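Local atomic coordinates of sigma-C capsid protein (Avian reovirus, PDB entry 2VRS), a protein that forms the trimeric fibre by which the virion attaches to host cells, and induces apoptosis of the cell. Residues 114-125 against 196-207. Residues are numbered along the deposited sequence; the frame is centred on the assembly and turned at random.
Sequences YMMSSTGNLTVT and GTANIRSLTVRT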
loop_
_atom_site.group_PDB
_atom_site.type_symbol
_atom_site.label_atom_id
_atom_site.label_comp_id
_atom_site.label_asym_id
_atom_site.label_seq_id
_atom_site.Cartn_x
_atom_site.Cartn_y
_atom_site.Cartn_z
ATOM N N TYR C 114 -0.787 4.147 -18.470
ATOM C CA TYR C 114 -0.517 4.671 -19.808
ATOM C C TYR C 114 -1.788 4.788 -20.634
ATOM O O TYR C 114 -2.585 3.856 -20.728
ATOM C CB TYR C 114 0.405 3.704 -20.562
ATOM C CG TYR C 114 1.836 3.687 -20.129
ATOM C CD1 TYR C 114 2.574 4.859 -20.001
ATOM C CD2 TYR C 114 2.488 2.459 -19.939
ATOM C CE1 TYR C 114 3.963 4.824 -19.649
ATOM C CE2 TYR C 114 3.826 2.414 -19.621
ATOM C CZ TYR C 114 4.566 3.580 -19.463
ATOM O OH TYR C 114 5.906 3.474 -19.146
ATOM N N MET C 115 -1.955 5.950 -21.272
ATOM C CA MET C 115 -3.008 6.110 -22.251
ATOM C C MET C 115 -2.303 6.579 -23.529
ATOM O O MET C 115 -1.711 7.646 -23.519
ATOM C CB MET C 115 -3.995 7.195 -21.747
ATOM C CG MET C 115 -4.961 6.701 -20.699
ATOM S SD MET C 115 -4.344 6.525 -18.980
ATOM C CE MET C 115 -3.469 8.063 -18.655
ATOM N N MET C 116 -2.376 5.797 -24.607
ATOM C CA MET C 116 -1.639 6.135 -25.853
ATOM C C MET C 116 -2.556 6.145 -27.060
ATOM O O MET C 116 -3.485 5.321 -27.176
ATOM C CB MET C 116 -0.618 5.055 -26.138
ATOM C CG MET C 116 0.290 4.729 -24.939
ATOM S SD MET C 116 1.555 3.544 -25.499
ATOM C CE MET C 116 2.269 3.015 -23.965
ATOM N N SER C 117 -2.280 7.076 -27.973
ATOM C CA SER C 117 -3.021 7.093 -29.216
ATOM C C SER C 117 -2.063 7.405 -30.357
ATOM O O SER C 117 -1.009 8.024 -30.170
ATOM C CB SER C 117 -4.168 8.112 -29.161
ATOM O OG SER C 117 -3.666 9.409 -28.983
ATOM N N SER C 118 -2.411 6.956 -31.549
ATOM C CA SER C 118 -1.446 7.179 -32.605
ATOM C C SER C 118 -1.984 8.112 -33.637
ATOM O O SER C 118 -3.172 8.137 -33.919
ATOM C CB SER C 118 -1.097 5.877 -33.281
ATOM O OG SER C 118 -2.199 5.420 -34.103
ATOM N N THR C 119 -1.049 8.814 -34.257
ATOM C CA THR C 119 -1.272 9.317 -35.588
ATOM C C THR C 119 -0.465 8.426 -36.561
ATOM O O THR C 119 0.574 7.836 -36.205
ATOM C CB THR C 119 -0.980 10.844 -35.689
ATOM O OG1 THR C 119 -1.744 11.402 -36.767
ATOM C CG2 THR C 119 0.531 11.144 -35.834
ATOM N N GLY C 120 -0.954 8.301 -37.780
ATOM C CA GLY C 120 -0.307 7.393 -38.706
ATOM C C GLY C 120 -0.771 5.970 -38.499
ATOM O O GLY C 120 -1.794 5.694 -37.859
ATOM N N ASN C 121 -0.012 5.042 -39.052
ATOM C CA ASN C 121 -0.516 3.703 -39.192
ATOM C C ASN C 121 0.604 2.709 -39.103
ATOM O O ASN C 121 1.776 3.085 -38.996
ATOM C CB ASN C 121 -1.190 3.552 -40.536
ATOM C CG ASN C 121 -0.261 3.891 -41.679
ATOM O OD1 ASN C 121 0.385 3.001 -42.223
ATOM N ND2 ASN C 121 -0.155 5.176 -42.027
ATOM N N LEU C 122 0.213 1.445 -39.127
ATOM C CA LEU C 122 1.164 0.362 -38.998
ATOM C C LEU C 122 0.771 -0.683 -40.009
ATOM O O LEU C 122 -0.383 -1.123 -40.063
ATOM C CB LEU C 122 1.083 -0.188 -37.558
ATOM C CG LEU C 122 2.153 -1.143 -37.069
ATOM C CD1 LEU C 122 3.437 -0.399 -36.776
ATOM C CD2 LEU C 122 1.641 -1.859 -35.797
ATOM N N THR C 123 1.714 -1.058 -40.874
ATOM C CA THR C 123 1.445 -2.106 -41.838
ATOM C C THR C 123 1.716 -3.442 -41.162
ATOM O O THR C 123 2.751 -3.608 -40.517
ATOM C CB THR C 123 2.367 -1.960 -43.068
ATOM O OG1 THR C 123 1.968 -0.786 -43.772
ATOM C CG2 THR C 123 2.254 -3.188 -43.976
ATOM N N VAL C 124 0.744 -4.345 -41.269
ATOM C CA VAL C 124 0.827 -5.672 -40.650
ATOM C C VAL C 124 0.754 -6.694 -41.762
ATOM O O VAL C 124 0.258 -6.402 -42.855
ATOM C CB VAL C 124 -0.299 -5.938 -39.590
ATOM C CG1 VAL C 124 -0.122 -5.005 -38.378
ATOM C CG2 VAL C 124 -1.695 -5.800 -40.197
ATOM N N THR C 125 1.264 -7.889 -41.488
ATOM C CA THR C 125 1.295 -8.949 -42.497
ATOM C C THR C 125 0.677 -10.254 -42.033
ATOM O O THR C 125 0.597 -11.206 -42.799
ATOM C CB THR C 125 2.730 -9.207 -42.973
ATOM O OG1 THR C 125 3.538 -9.591 -41.861
ATOM C CG2 THR C 125 3.328 -7.946 -43.580
ATOM N N GLY C 196 -3.055 -11.522 -43.848
ATOM C CA GLY C 196 -2.374 -10.907 -44.974
ATOM C C GLY C 196 -1.913 -9.486 -44.737
ATOM O O GLY C 196 -2.037 -8.961 -43.617
ATOM N N THR C 197 -1.355 -8.876 -45.786
ATOM C CA THR C 197 -0.880 -7.488 -45.729
ATOM C C THR C 197 -2.077 -6.553 -45.611
ATOM O O THR C 197 -3.082 -6.704 -46.316
ATOM C CB THR C 197 0.038 -7.118 -46.935
ATOM O OG1 THR C 197 1.285 -7.826 -46.824
ATOM C CG2 THR C 197 0.353 -5.617 -46.966
ATOM N N ALA C 198 -1.967 -5.599 -44.689
ATOM C CA ALA C 198 -3.057 -4.694 -44.381
ATOM C C ALA C 198 -2.501 -3.579 -43.547
ATOM O O ALA C 198 -1.349 -3.627 -43.111
ATOM C CB ALA C 198 -4.153 -5.413 -43.628
ATOM N N ASN C 199 -3.314 -2.552 -43.356
ATOM C CA ASN C 199 -2.905 -1.377 -42.626
ATOM C C ASN C 199 -3.905 -1.155 -41.505
ATOM O O ASN C 199 -5.117 -1.238 -41.719
ATOM C CB ASN C 199 -2.883 -0.170 -43.578
ATOM C CG ASN C 199 -2.205 1.037 -42.981
ATOM O OD1 ASN C 199 -2.855 2.048 -42.701
ATOM N ND2 ASN C 199 -0.886 0.941 -42.777
ATOM N N ILE C 200 -3.378 -0.925 -40.305
ATOM C CA ILE C 200 -4.196 -0.512 -39.174
ATOM C C ILE C 200 -3.788 0.900 -38.735
ATOM O O ILE C 200 -2.622 1.289 -38.813
ATOM C CB ILE C 200 -4.146 -1.581 -38.005
ATOM C CG1 ILE C 200 -2.765 -1.602 -37.342
ATOM C CG2 ILE C 200 -4.560 -2.979 -38.519
ATOM C CD1 ILE C 200 -2.673 -2.446 -36.060
ATOM N N ARG C 201 -4.759 1.697 -38.320
ATOM C CA ARG C 201 -4.462 3.072 -37.950
ATOM C C ARG C 201 -5.290 3.424 -36.740
ATOM O O ARG C 201 -6.086 2.597 -36.266
ATOM C CB ARG C 201 -4.766 4.028 -39.126
ATOM C CG ARG C 201 -6.249 4.020 -39.532
ATOM C CD ARG C 201 -6.582 5.004 -40.669
ATOM N NE ARG C 201 -7.931 4.765 -41.184
ATOM C CZ ARG C 201 -9.007 5.464 -40.865
ATOM N NH1 ARG C 201 -8.915 6.495 -40.023
ATOM N NH2 ARG C 201 -10.174 5.131 -41.414
ATOM N N SER C 202 -5.093 4.634 -36.204
ATOM C CA SER C 202 -5.839 5.087 -35.007
ATOM C C SER C 202 -5.687 4.070 -33.864
ATOM O O SER C 202 -6.674 3.682 -33.205
ATOM C CB SER C 202 -7.344 5.270 -35.302
ATOM O OG SER C 202 -7.528 6.230 -36.344
ATOM N N LEU C 203 -4.454 3.622 -33.672
ATOM C CA LEU C 203 -4.178 2.625 -32.631
ATOM C C LEU C 203 -4.234 3.300 -31.274
ATOM O O LEU C 203 -3.697 4.401 -31.098
ATOM C CB LEU C 203 -2.785 1.994 -32.859
ATOM C CG LEU C 203 -2.240 0.990 -31.832
ATOM C CD1 LEU C 203 -3.031 -0.365 -31.784
ATOM C CD2 LEU C 203 -0.735 0.747 -32.151
ATOM N N THR C 204 -4.913 2.681 -30.296
ATOM C CA THR C 204 -4.878 3.182 -28.929
ATOM C C THR C 204 -4.375 2.010 -28.074
ATOM O O THR C 204 -4.607 0.829 -28.397
ATOM C CB THR C 204 -6.291 3.631 -28.399
ATOM O OG1 THR C 204 -7.133 2.483 -28.332
ATOM C CG2 THR C 204 -6.927 4.710 -29.305
ATOM N N VAL C 205 -3.596 2.339 -27.053
ATOM C CA VAL C 205 -3.054 1.309 -26.145
ATOM C C VAL C 205 -3.338 1.865 -24.736
ATOM O O VAL C 205 -3.046 3.040 -24.446
ATOM C CB VAL C 205 -1.513 1.149 -26.326
ATOM C CG1 VAL C 205 -0.935 0.249 -25.242
ATOM C CG2 VAL C 205 -1.155 0.529 -27.707
ATOM N N ARG C 206 -3.963 1.055 -23.897
ATOM C CA ARG C 206 -4.203 1.420 -22.497
ATOM C C ARG C 206 -3.738 0.266 -21.617
ATOM O O ARG C 206 -4.134 -0.898 -21.819
ATOM C CB ARG C 206 -5.684 1.698 -22.237
ATOM C CG ARG C 206 -6.210 2.830 -23.071
ATOM C CD ARG C 206 -7.478 3.399 -22.469
ATOM N NE ARG C 206 -7.304 3.803 -21.070
ATOM C CZ ARG C 206 -8.281 4.324 -20.333
ATOM N NH1 ARG C 206 -9.477 4.499 -20.871
ATOM N NH2 ARG C 206 -8.069 4.676 -19.074
ATOM N N THR C 207 -2.896 0.619 -20.662
ATOM C CA THR C 207 -2.367 -0.356 -19.722
ATOM C C THR C 207 -1.830 0.400 -18.514
ATOM O O THR C 207 -1.891 1.617 -18.445
ATOM C CB THR C 207 -1.296 -1.304 -20.394
ATOM O OG1 THR C 207 -1.017 -2.410 -19.500
ATOM C CG2 THR C 207 0.027 -0.566 -20.736
#
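Tyr-114 pairs with Thr-207 through two backbone hydrogen bonds, and the threonine methyl CG2 meets the edge of the tyrosine ring at CD2, 4.0 Å away. On the other face, the bent, unbranched side chain of Met-115 sets its CG 3.7 Å from Arg-206 NE, while the arginine's NH1 reaches on to a salt bridge with Asp-162 of the second subunit. Met-116 extends beside Val-205, its SD 4.0 Å from the valine CB; these apolar chains suit the buried interior of the C-terminal beta-barrel domain, where strand 198-210 runs antiparallel to strands 111-119 and 121-124. Regular pairing breaks near Ser-118 and Ser-202. Ser-118 N keeps a weak bond to Leu-203 O, while its OG (chi1 73°), held close to its own strand by a one-carbon side chain, replaces its carbonyl in accepting Leu-203 N-H at 2.9 Å. At Gly-120 (phi 83°) a CB would press on the Thr-119 carbonyl oxygen, so lacking one suits the place. Beyond, the Asn-121 and Asn-199 amides cross, planes 65° apart, OD1 of Asn-121 facing ND2 of Asn-199 at a doubtfully short 2.5 Å. Leu-122 resumes regular pairing, resting CB against Ile-200 CG1 (4.1 Å). Branched Val-124 fits the inward face too, its CG2 4.2 Å from the small Ala-198 CB.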